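Side-chain contacts in putative lipoprotein (Bacteroides fragilis, PDB 3QNK), which is of unknown function but, as a SusD-family lipoprotein, probably binds glycans at the bacterial outer membrane for uptake: residues N45-Q50 and S355-N360; R51-A56 and K351-L356; N397-R402 and E437-E442; A414-R419 and P425-S430. One frame throughout, in Å; residues are numbered along the deposited sequence.

Contact 1 (N45-Q50 and S355-N360)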
# COMPACT_ATOMS: atom_id res chain seq x y z
N ASN B 45 -20.02 17.33 -9.48
CA ASN B 45 -21.09 16.93 -8.57
C ASN B 45 -20.80 17.25 -7.12
O ASN B 45 -21.73 17.32 -6.31
CB ASN B 45 -21.38 15.44 -8.67
CG ASN B 45 -22.23 15.07 -9.84
OD1 ASN B 45 -22.68 15.92 -10.62
ND2 ASN B 45 -22.46 13.79 -10.00
N SER B 46 -19.49 17.40 -6.77
CA SER B 46 -19.14 17.60 -5.38
C SER B 46 -17.90 18.43 -5.17
O SER B 46 -16.95 18.34 -5.94
CB SER B 46 -18.92 16.23 -4.71
OG SER B 46 -18.58 16.33 -3.34
N VAL B 47 -17.91 19.23 -4.07
CA VAL B 47 -16.79 19.96 -3.49
C VAL B 47 -16.65 19.37 -2.08
O VAL B 47 -17.55 19.55 -1.25
CB VAL B 47 -16.95 21.51 -3.48
CG1 VAL B 47 -15.79 22.18 -2.74
CG2 VAL B 47 -17.10 22.09 -4.90
N SER B 48 -15.58 18.60 -1.83
CA SER B 48 -15.35 17.93 -0.54
C SER B 48 -15.33 18.89 0.66
O SER B 48 -14.76 19.98 0.58
CB SER B 48 -14.03 17.16 -0.56
OG SER B 48 -13.78 16.44 0.64
N ALA B 49 -15.89 18.43 1.79
CA ALA B 49 -15.82 19.14 3.06
C ALA B 49 -14.34 19.23 3.51
O ALA B 49 -14.02 19.98 4.45
CB ALA B 49 -16.65 18.41 4.11
N GLN B 50 -13.44 18.47 2.80
CA GLN B 50 -11.99 18.43 3.02
C GLN B 50 -11.22 19.19 1.94
O GLN B 50 -10.01 19.03 1.83
CB GLN B 50 -11.46 16.99 3.10
CG GLN B 50 -11.76 16.30 4.40
CD GLN B 50 -13.21 15.88 4.55
OE1 GLN B 50 -13.81 15.17 3.69
NE2 GLN B 50 -13.79 16.35 5.64
N SER B 355 -20.13 21.27 5.87
CA SER B 355 -20.27 21.32 4.40
C SER B 355 -19.91 22.73 3.85
O SER B 355 -20.38 23.76 4.35
CB SER B 355 -21.67 20.90 3.99
OG SER B 355 -21.94 21.29 2.65
N LEU B 356 -19.04 22.75 2.84
CA LEU B 356 -18.61 23.99 2.21
C LEU B 356 -19.62 24.45 1.16
O LEU B 356 -19.64 25.64 0.81
CB LEU B 356 -17.23 23.81 1.59
CG LEU B 356 -16.12 23.43 2.56
CD1 LEU B 356 -14.89 22.98 1.81
CD2 LEU B 356 -15.83 24.55 3.58
N THR B 357 -20.49 23.52 0.69
CA THR B 357 -21.50 23.81 -0.34
C THR B 357 -22.87 24.10 0.21
O THR B 357 -23.66 24.68 -0.52
CB THR B 357 -21.61 22.68 -1.34
OG1 THR B 357 -22.26 21.55 -0.74
CG2 THR B 357 -20.25 22.28 -1.92
N GLY B 358 -23.16 23.67 1.44
CA GLY B 358 -24.46 23.80 2.07
C GLY B 358 -25.31 22.56 1.87
O GLY B 358 -26.51 22.57 2.19
N TYR B 359 -24.68 21.49 1.35
CA TYR B 359 -25.31 20.20 1.07
C TYR B 359 -24.41 19.06 1.49
O TYR B 359 -23.19 19.22 1.52
CB TYR B 359 -25.62 20.04 -0.45
CG TYR B 359 -26.43 21.17 -1.03
CD1 TYR B 359 -27.78 21.29 -0.76
CD2 TYR B 359 -25.82 22.18 -1.79
CE1 TYR B 359 -28.53 22.38 -1.22
CE2 TYR B 359 -26.55 23.27 -2.26
CZ TYR B 359 -27.91 23.35 -1.99
OH TYR B 359 -28.68 24.40 -2.42
N ASN B 360 -25.02 17.88 1.74
CA ASN B 360 -24.37 16.60 2.02
C ASN B 360 -25.10 15.55 1.22
O ASN B 360 -26.26 15.77 0.83
CB ASN B 360 -24.38 16.25 3.51
CG ASN B 360 -23.48 17.08 4.35
OD1 ASN B 360 -23.90 18.09 4.90
ND2 ASN B 360 -22.23 16.68 4.50
O HOH W 1 -18.46 20.47 1.37
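V47 and T357 supply the apolar part of this contact between two irregular loops. CB of V47 lies 3.7 Å from CG2 of T357. OG1 of T357 lies between the backbone N and the carbonyl carbon (chi1 73°), which puts the CG2 methyl anti to the carbonyl carbon, on the V47 side. OG1 itself bonds P276 O. The CD1 methyl of L356 packs against the S48 carbonyl, 3.2 Å from S48 O. V47 and T357 both also rest on T486 of strand 480-488.

The polar link is indirect. One water donates to V47 O at 2.9 Å and accepts from L356 N at 2.8 Å. It joins the two backbones where they do not bond to each other directly.

Several side-chain bonds within 355-360 shape its turn. OG of S355 accepts from G358 N at 2.9 Å, an ST motif. It also donates to Y359 O at 2.7 Å, arriving 37° above the carbonyl plane. T357 OG1 takes Y359 N at 3.2 Å, an ST turn. G358 has positive phi, where a side chain would press on the preceding carbonyl O. On the other loop, V47 and A49 make backbone bonds to G275 and G273.

The contact is buried and joins an N-terminal loop to the later, C-terminal part of the SusD fold. Its chemistry is modest: two methyl contacts and one bridging water. The shape of 355-360 owes much to its own serine and threonine hydroxyls, and backbone bonds to V473 and V324 also hold it. The fit probably depends on two loops already held by their neighbours.

Contact 2 (R51-A56 and K351-L356). With PO4 (phosphate ion), chain G.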
# COMPACT_ATOMS: atom_id res chain seq x y z
N ARG B 51 -11.94 20.04 1.15
CA ARG B 51 -11.43 20.83 0.05
C ARG B 51 -10.16 21.51 0.44
O ARG B 51 -9.20 21.44 -0.33
CB ARG B 51 -12.46 21.86 -0.43
CG ARG B 51 -11.97 22.79 -1.57
CD ARG B 51 -12.73 24.08 -1.62
NE ARG B 51 -12.47 24.91 -0.45
CZ ARG B 51 -13.34 25.78 0.06
NH1 ARG B 51 -14.55 25.90 -0.47
NH2 ARG B 51 -13.04 26.48 1.14
N ASP B 52 -10.14 22.14 1.64
CA ASP B 52 -8.99 22.88 2.17
C ASP B 52 -8.05 22.00 2.98
O ASP B 52 -6.83 22.10 2.80
CB ASP B 52 -9.44 24.06 3.03
CG ASP B 52 -10.34 25.07 2.32
OD1 ASP B 52 -10.07 25.40 1.13
OD2 ASP B 52 -11.30 25.57 2.97
N LYS B 53 -8.60 21.12 3.84
CA LYS B 53 -7.83 20.25 4.71
C LYS B 53 -6.90 19.28 3.94
O LYS B 53 -5.78 19.05 4.39
CB LYS B 53 -8.78 19.47 5.65
CG LYS B 53 -8.11 18.80 6.86
CD LYS B 53 -9.13 18.04 7.69
CE LYS B 53 -8.77 17.93 9.15
NZ LYS B 53 -9.90 17.34 9.93
N TYR B 54 -7.36 18.72 2.81
CA TYR B 54 -6.54 17.76 2.04
C TYR B 54 -6.28 18.20 0.60
O TYR B 54 -5.96 17.36 -0.25
CB TYR B 54 -7.20 16.37 2.04
CG TYR B 54 -7.13 15.68 3.39
CD1 TYR B 54 -6.04 14.90 3.74
CD2 TYR B 54 -8.16 15.82 4.31
CE1 TYR B 54 -5.96 14.29 4.99
CE2 TYR B 54 -8.10 15.18 5.56
CZ TYR B 54 -7.00 14.41 5.89
OH TYR B 54 -6.95 13.79 7.11
N ARG B 55 -6.35 19.52 0.35
CA ARG B 55 -6.12 20.18 -0.93
C ARG B 55 -4.97 19.59 -1.73
O ARG B 55 -5.19 19.10 -2.82
CB ARG B 55 -5.83 21.67 -0.70
CG ARG B 55 -5.62 22.46 -1.99
CD ARG B 55 -5.50 23.93 -1.71
NE ARG B 55 -6.73 24.43 -1.13
CZ ARG B 55 -7.79 24.78 -1.85
NH1 ARG B 55 -7.76 24.70 -3.17
NH2 ARG B 55 -8.87 25.23 -1.25
N ALA B 56 -3.76 19.66 -1.17
CA ALA B 56 -2.53 19.20 -1.81
C ALA B 56 -2.46 17.70 -1.93
O ALA B 56 -1.94 17.22 -2.94
CB ALA B 56 -1.33 19.72 -1.04
N LYS B 351 -17.04 26.01 10.02
CA LYS B 351 -16.65 25.00 10.98
C LYS B 351 -15.90 23.88 10.26
O LYS B 351 -16.17 23.58 9.09
CB LYS B 351 -17.87 24.44 11.74
CG LYS B 351 -18.70 25.45 12.51
CD LYS B 351 -19.63 24.73 13.45
CE LYS B 351 -20.67 25.64 14.04
NZ LYS B 351 -21.63 24.87 14.87
N GLY B 352 -14.96 23.26 10.99
CA GLY B 352 -14.14 22.16 10.49
C GLY B 352 -14.98 20.95 10.16
O GLY B 352 -15.80 20.52 10.97
N ASP B 353 -14.83 20.44 8.93
CA ASP B 353 -15.55 19.29 8.37
C ASP B 353 -17.08 19.58 8.18
O ASP B 353 -17.85 18.66 7.93
CB ASP B 353 -15.30 17.99 9.17
CG ASP B 353 -13.84 17.71 9.42
OD1 ASP B 353 -13.03 17.81 8.43
OD2 ASP B 353 -13.49 17.37 10.57
N GLY B 354 -17.48 20.84 8.26
CA GLY B 354 -18.84 21.25 7.94
C GLY B 354 -18.93 21.36 6.42
O GLY B 354 -17.92 21.50 5.74
N SER B 355 -20.13 21.27 5.87
CA SER B 355 -20.27 21.32 4.40
C SER B 355 -19.91 22.73 3.85
O SER B 355 -20.38 23.76 4.35
CB SER B 355 -21.67 20.90 3.99
OG SER B 355 -21.94 21.29 2.65
N LEU B 356 -19.04 22.75 2.84
CA LEU B 356 -18.61 23.99 2.21
C LEU B 356 -19.62 24.45 1.16
O LEU B 356 -19.64 25.64 0.81
CB LEU B 356 -17.23 23.81 1.59
CG LEU B 356 -16.12 23.43 2.56
CD1 LEU B 356 -14.89 22.98 1.81
CD2 LEU B 356 -15.83 24.55 3.58
P PO4 G . -10.15 27.61 -4.05
O1 PO4 G . -9.66 27.61 -5.68
O2 PO4 G . -8.99 28.46 -3.04
O3 PO4 G . -11.55 28.31 -4.18
O4 PO4 G . -10.69 26.17 -3.45
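R51 and L356 meet at the surface, where a salt-bridge network of R51, D52 and R55 faces the type II turn K351-G354 and the residues just after it. CD1 of L356 sits over the centre of the R51 guanidinium, 3.6 Å above its plane. It also touches R51 CB at 3.5 Å. The arginine chain bends at chi3 (67°), which folds the flat group back over the methyl. Further along, K53 runs extended toward the turn. Its NZ makes a salt bridge to D353 OD1 at 3.5 Å, and its chain also packs on V506 of the second subunit.

D52 forms the next shell. R51 grips it side-on: NE bonds OD1 at 2.9 Å and NH2 bonds OD2 at 2.7 Å. R55 NH2 reaches the same OD1 at 2.7 Å, in its guanidinium plane. Two arginines thus share one carboxylate, which should fix the R51 plane for L356. R51 NH1 has a further partner, T486 O, and D353 OD1 also receives Q50 NE2.

A phosphate, probably from the crystallisation liquor, touches both arginines. At the R55 guanidinium edge its O4 accepts hydrogen bonds from R55 NH2 (3.0 Å) and R55 NH1 (3.3 Å).

Contact 3 (N397-R402 and E437-E442); sequences NDAEAR and ELIRKE
I439 meets the flat peptide group between A399 and E400 across this helix pair: its CD1 lies 3.8 Å from A399 O, and its CG2 lies 4.2 Å from E400 N. The D398-R402 pair lies on another side of the first helix. The R402 guanidinium points away from the second helix and has D398 OD1 at its edge, 8° out of its plane. R402 NE and D398 OD1 are 2.7 Å apart, a salt bridge between residues four apart, about one helical turn. The carboxylate is met from above its own plane. R402 NH1 continues to D407, and D398 OD2 receives Y209 OH. The E400 carboxylate is held by W460 NE1 and by a salt bridge to R459, both on OE2.

The apolar centre is small. CB of A399 touches I439 CG2 at 4.0 Å. I439 CG2 is anti to its backbone N and CG1 anti to its carbonyl carbon (chi1 -63°). Its two arms therefore spread over the A399 side of the neighbouring helix. A399 also rests on A414 and V415 of helix 408-420, so three helices meet here.

NE of R440 lies 5.0 Å from E400 OE2, an opposite charge not in contact. R440 makes a cation-pi interaction with W460.

The segments belong to helices 391-405 and 432-446, probably part of the alpha-alpha superhelix that goes with this TPR-clan family. Alanine lets the isoleucine come close to the helix backbone. The core is purely van der Waals, while E400, at its margin, pairs with R459 and W460. The nearby arginines R459 and R440 would probably favour a charged E400.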
# COMPACT_ATOMS: atom_id res chain seq x y z
N ASN B 397 -27.37 2.83 -20.43
CA ASN B 397 -26.33 2.38 -21.36
C ASN B 397 -26.94 2.08 -22.71
O ASN B 397 -26.38 2.43 -23.74
CB ASN B 397 -25.61 1.14 -20.81
CG ASN B 397 -24.80 1.37 -19.56
OD1 ASN B 397 -24.63 2.49 -19.09
ND2 ASN B 397 -24.27 0.30 -18.99
N ASP B 398 -28.13 1.45 -22.70
CA ASP B 398 -28.90 1.11 -23.89
C ASP B 398 -29.36 2.40 -24.59
O ASP B 398 -29.18 2.52 -25.81
CB ASP B 398 -30.12 0.23 -23.50
CG ASP B 398 -30.73 -0.62 -24.61
OD1 ASP B 398 -30.04 -0.86 -25.62
OD2 ASP B 398 -31.90 -1.07 -24.44
N ALA B 399 -29.92 3.38 -23.83
CA ALA B 399 -30.39 4.66 -24.38
C ALA B 399 -29.25 5.40 -25.09
O ALA B 399 -29.41 5.85 -26.23
CB ALA B 399 -30.96 5.53 -23.27
N GLU B 400 -28.06 5.40 -24.46
CA GLU B 400 -26.88 6.04 -24.95
C GLU B 400 -26.39 5.39 -26.26
O GLU B 400 -26.15 6.13 -27.23
CB GLU B 400 -25.79 6.03 -23.88
CG GLU B 400 -24.67 7.00 -24.21
CD GLU B 400 -23.69 7.37 -23.12
OE1 GLU B 400 -24.02 7.24 -21.92
OE2 GLU B 400 -22.62 7.91 -23.49
N ALA B 401 -26.24 4.05 -26.29
CA ALA B 401 -25.79 3.31 -27.47
C ALA B 401 -26.81 3.38 -28.59
O ALA B 401 -26.42 3.53 -29.74
CB ALA B 401 -25.52 1.87 -27.11
N ARG B 402 -28.11 3.32 -28.26
CA ARG B 402 -29.17 3.39 -29.26
C ARG B 402 -29.16 4.71 -29.96
O ARG B 402 -29.24 4.72 -31.19
CB ARG B 402 -30.55 3.15 -28.66
CG ARG B 402 -30.82 1.69 -28.57
CD ARG B 402 -31.95 1.36 -27.64
NE ARG B 402 -31.95 -0.07 -27.42
CZ ARG B 402 -32.61 -0.95 -28.16
NH1 ARG B 402 -33.40 -0.53 -29.14
NH2 ARG B 402 -32.50 -2.25 -27.91
N GLU B 437 -28.21 15.07 -25.10
CA GLU B 437 -27.96 15.83 -23.89
C GLU B 437 -28.94 15.46 -22.78
O GLU B 437 -28.54 15.36 -21.63
CB GLU B 437 -27.99 17.34 -24.16
CG GLU B 437 -26.93 17.81 -25.16
CD GLU B 437 -25.52 17.22 -25.08
OE1 GLU B 437 -24.92 17.24 -23.98
OE2 GLU B 437 -25.02 16.74 -26.13
N LEU B 438 -30.20 15.18 -23.15
CA LEU B 438 -31.23 14.81 -22.18
C LEU B 438 -30.91 13.47 -21.48
O LEU B 438 -31.11 13.33 -20.26
CB LEU B 438 -32.59 14.76 -22.91
CG LEU B 438 -33.11 16.12 -23.40
CD1 LEU B 438 -34.24 15.97 -24.37
CD2 LEU B 438 -33.50 17.03 -22.24
N ILE B 439 -30.36 12.50 -22.26
CA ILE B 439 -29.94 11.17 -21.78
C ILE B 439 -28.77 11.37 -20.82
O ILE B 439 -28.81 10.88 -19.69
CB ILE B 439 -29.59 10.22 -22.97
CG1 ILE B 439 -30.83 9.94 -23.87
CG2 ILE B 439 -28.98 8.92 -22.44
CD1 ILE B 439 -30.54 9.30 -25.21
N ARG B 440 -27.76 12.13 -21.27
CA ARG B 440 -26.58 12.47 -20.48
C ARG B 440 -26.97 13.14 -19.14
O ARG B 440 -26.45 12.74 -18.10
CB ARG B 440 -25.65 13.37 -21.27
CG ARG B 440 -24.96 12.62 -22.40
CD ARG B 440 -23.97 13.52 -23.07
NE ARG B 440 -23.19 12.80 -24.06
CZ ARG B 440 -22.12 13.30 -24.65
NH1 ARG B 440 -21.71 14.53 -24.37
NH2 ARG B 440 -21.44 12.58 -25.53
N LYS B 441 -27.93 14.10 -19.18
CA LYS B 441 -28.45 14.77 -18.00
C LYS B 441 -29.14 13.72 -17.07
O LYS B 441 -28.87 13.71 -15.86
CB LYS B 441 -29.38 15.95 -18.37
N GLU B 442 -29.97 12.80 -17.65
CA GLU B 442 -30.62 11.75 -16.86
C GLU B 442 -29.62 10.85 -16.16
O GLU B 442 -29.83 10.46 -15.01
CB GLU B 442 -31.57 10.87 -17.71
CG GLU B 442 -32.98 11.43 -17.80
CD GLU B 442 -33.70 11.64 -16.48
OE1 GLU B 442 -33.65 10.74 -15.61
OE2 GLU B 442 -34.31 12.72 -16.31

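Contact 4 (A414-R419 and P425-S430)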
# COMPACT_ATOMS: atom_id res chain seq x y z
N ALA B 414 -36.05 3.75 -23.80
CA ALA B 414 -35.15 3.30 -22.75
C ALA B 414 -34.93 4.36 -21.63
O ALA B 414 -35.05 4.02 -20.46
CB ALA B 414 -33.82 2.89 -23.35
N VAL B 415 -34.64 5.62 -21.97
CA VAL B 415 -34.40 6.65 -20.95
C VAL B 415 -35.72 6.99 -20.20
O VAL B 415 -35.68 7.29 -19.00
CB VAL B 415 -33.70 7.92 -21.54
CG1 VAL B 415 -34.60 8.71 -22.49
CG2 VAL B 415 -33.17 8.83 -20.44
N ASN B 416 -36.87 6.88 -20.88
CA ASN B 416 -38.16 7.18 -20.26
C ASN B 416 -38.55 6.10 -19.23
O ASN B 416 -39.38 6.38 -18.39
CB ASN B 416 -39.25 7.39 -21.31
CG ASN B 416 -39.16 8.75 -21.98
OD1 ASN B 416 -38.58 9.69 -21.44
ND2 ASN B 416 -39.69 8.89 -23.19
N MSE B 417 -37.88 4.95 -19.22
CA MSE B 417 -38.10 3.93 -18.18
C MSE B 417 -37.59 4.45 -16.84
O MSE B 417 -38.24 4.26 -15.81
CB MSE B 417 -37.38 2.63 -18.56
CG MSE B 417 -38.05 1.90 -19.69
SE MSE B 417 -39.78 1.17 -19.17
CE MSE B 417 -39.27 0.01 -17.66
N ILE B 418 -36.45 5.14 -16.87
CA ILE B 418 -35.78 5.74 -15.70
C ILE B 418 -36.63 6.91 -15.14
O ILE B 418 -36.77 7.04 -13.91
CB ILE B 418 -34.34 6.15 -16.08
CG1 ILE B 418 -33.49 4.91 -16.47
CG2 ILE B 418 -33.65 6.99 -15.01
CD1 ILE B 418 -33.56 3.70 -15.54
N ARG B 419 -37.21 7.72 -16.04
CA ARG B 419 -38.07 8.84 -15.67
C ARG B 419 -39.42 8.33 -15.15
O ARG B 419 -39.95 8.87 -14.18
CB ARG B 419 -38.31 9.79 -16.86
CG ARG B 419 -37.10 10.13 -17.68
CD ARG B 419 -37.45 11.30 -18.55
NE ARG B 419 -36.93 12.51 -17.92
CZ ARG B 419 -37.64 13.58 -17.64
NH1 ARG B 419 -38.91 13.65 -17.99
NH2 ARG B 419 -37.09 14.59 -17.03
N PRO B 425 -42.56 12.93 -16.35
CA PRO B 425 -43.18 12.72 -17.66
C PRO B 425 -42.14 12.33 -18.73
O PRO B 425 -40.97 12.64 -18.61
CB PRO B 425 -43.84 14.07 -17.95
CG PRO B 425 -43.07 15.05 -17.19
CD PRO B 425 -42.64 14.35 -15.94
N ASP B 426 -42.58 11.62 -19.75
CA ASP B 426 -41.71 11.15 -20.81
C ASP B 426 -41.09 12.28 -21.64
O ASP B 426 -41.71 13.32 -21.89
CB ASP B 426 -42.48 10.20 -21.74
CG ASP B 426 -42.67 8.80 -21.14
OD1 ASP B 426 -42.20 8.56 -19.99
OD2 ASP B 426 -43.27 7.94 -21.83
N LEU B 427 -39.83 12.07 -22.04
CA LEU B 427 -39.14 12.93 -22.99
C LEU B 427 -39.81 12.67 -24.36
O LEU B 427 -40.19 11.52 -24.69
CB LEU B 427 -37.63 12.63 -23.04
CG LEU B 427 -36.84 12.92 -21.76
CD1 LEU B 427 -35.44 12.44 -21.88
CD2 LEU B 427 -36.83 14.41 -21.40
N THR B 428 -39.99 13.74 -25.11
CA THR B 428 -40.68 13.80 -26.39
C THR B 428 -39.70 14.06 -27.55
O THR B 428 -40.03 13.80 -28.72
CB THR B 428 -41.67 14.93 -26.19
OG1 THR B 428 -42.81 14.39 -25.54
CG2 THR B 428 -42.06 15.65 -27.47
N GLU B 429 -38.51 14.61 -27.22
CA GLU B 429 -37.46 15.04 -28.12
C GLU B 429 -37.13 14.01 -29.20
O GLU B 429 -36.78 12.87 -28.92
CB GLU B 429 -36.19 15.44 -27.36
CG GLU B 429 -35.21 16.24 -28.21
CD GLU B 429 -35.81 17.42 -28.95
OE1 GLU B 429 -36.20 18.41 -28.29
OE2 GLU B 429 -35.95 17.34 -30.20
N SER B 430 -37.21 14.48 -30.44
CA SER B 430 -36.95 13.72 -31.66
C SER B 430 -35.56 14.05 -32.24
O SER B 430 -35.00 13.19 -32.92
CB SER B 430 -38.04 14.00 -32.69
OG SER B 430 -38.56 15.32 -32.58
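In this SusD-family fold, the N416 side-chain amide bonds both the N and the O of L427, tying helix 408-420 to the loop after it. OD1 of N416 takes L427 N at 2.8 Å, with the donor tilted 32° from the plane of the N416 side-chain carbonyl. ND2 of N416 gives to L427 O at 3.1 Å, in the plane of the L427 carbonyl, on a lone pair. L427 O also receives R412 NH1.

D426 lies flat against this amide. The carboxylate and amide planes are 1° apart and stacked, with D426 CG 3.6 Å from N416 CG.

R419 crosses L427 at about a right angle. Its chain bends at chi3 (99°), which turns the guanidinium across L427. L427 CD2 sits over the centre of the guanidinium, 3.8 Å above its plane, and L427 CG touches R419 CD at 3.6 Å. NH1 points at P425 O, but the modelled distance is too short to be trusted. The remaining guanidinium nitrogens make salt bridges, NH2 with E285 and NE with E442, fixing its plane. V415 also crosses L427 at about a right angle, its CG1 3.9 Å from L427 CD1.

The four contacts form two pairs. Contacts 1 and 2 have centres 9 Å apart and share S355 and L356. Both join the N-terminal region around 45-56 to the loop 351-360, about 300 residues later, so they tie distant parts of the chain together. Contacts 3 and 4 have centres 10 Å apart and use the consecutive helices 391-405, 408-420 and 432-446. Contact 4 falls in the chain between the two segments of contact 3. The E442-R419 salt bridge connects them directly. The pairs are well separated: the centres of contacts 1 and 3 are 27 Å apart, and those of contacts 2 and 4 are 39 Å apart.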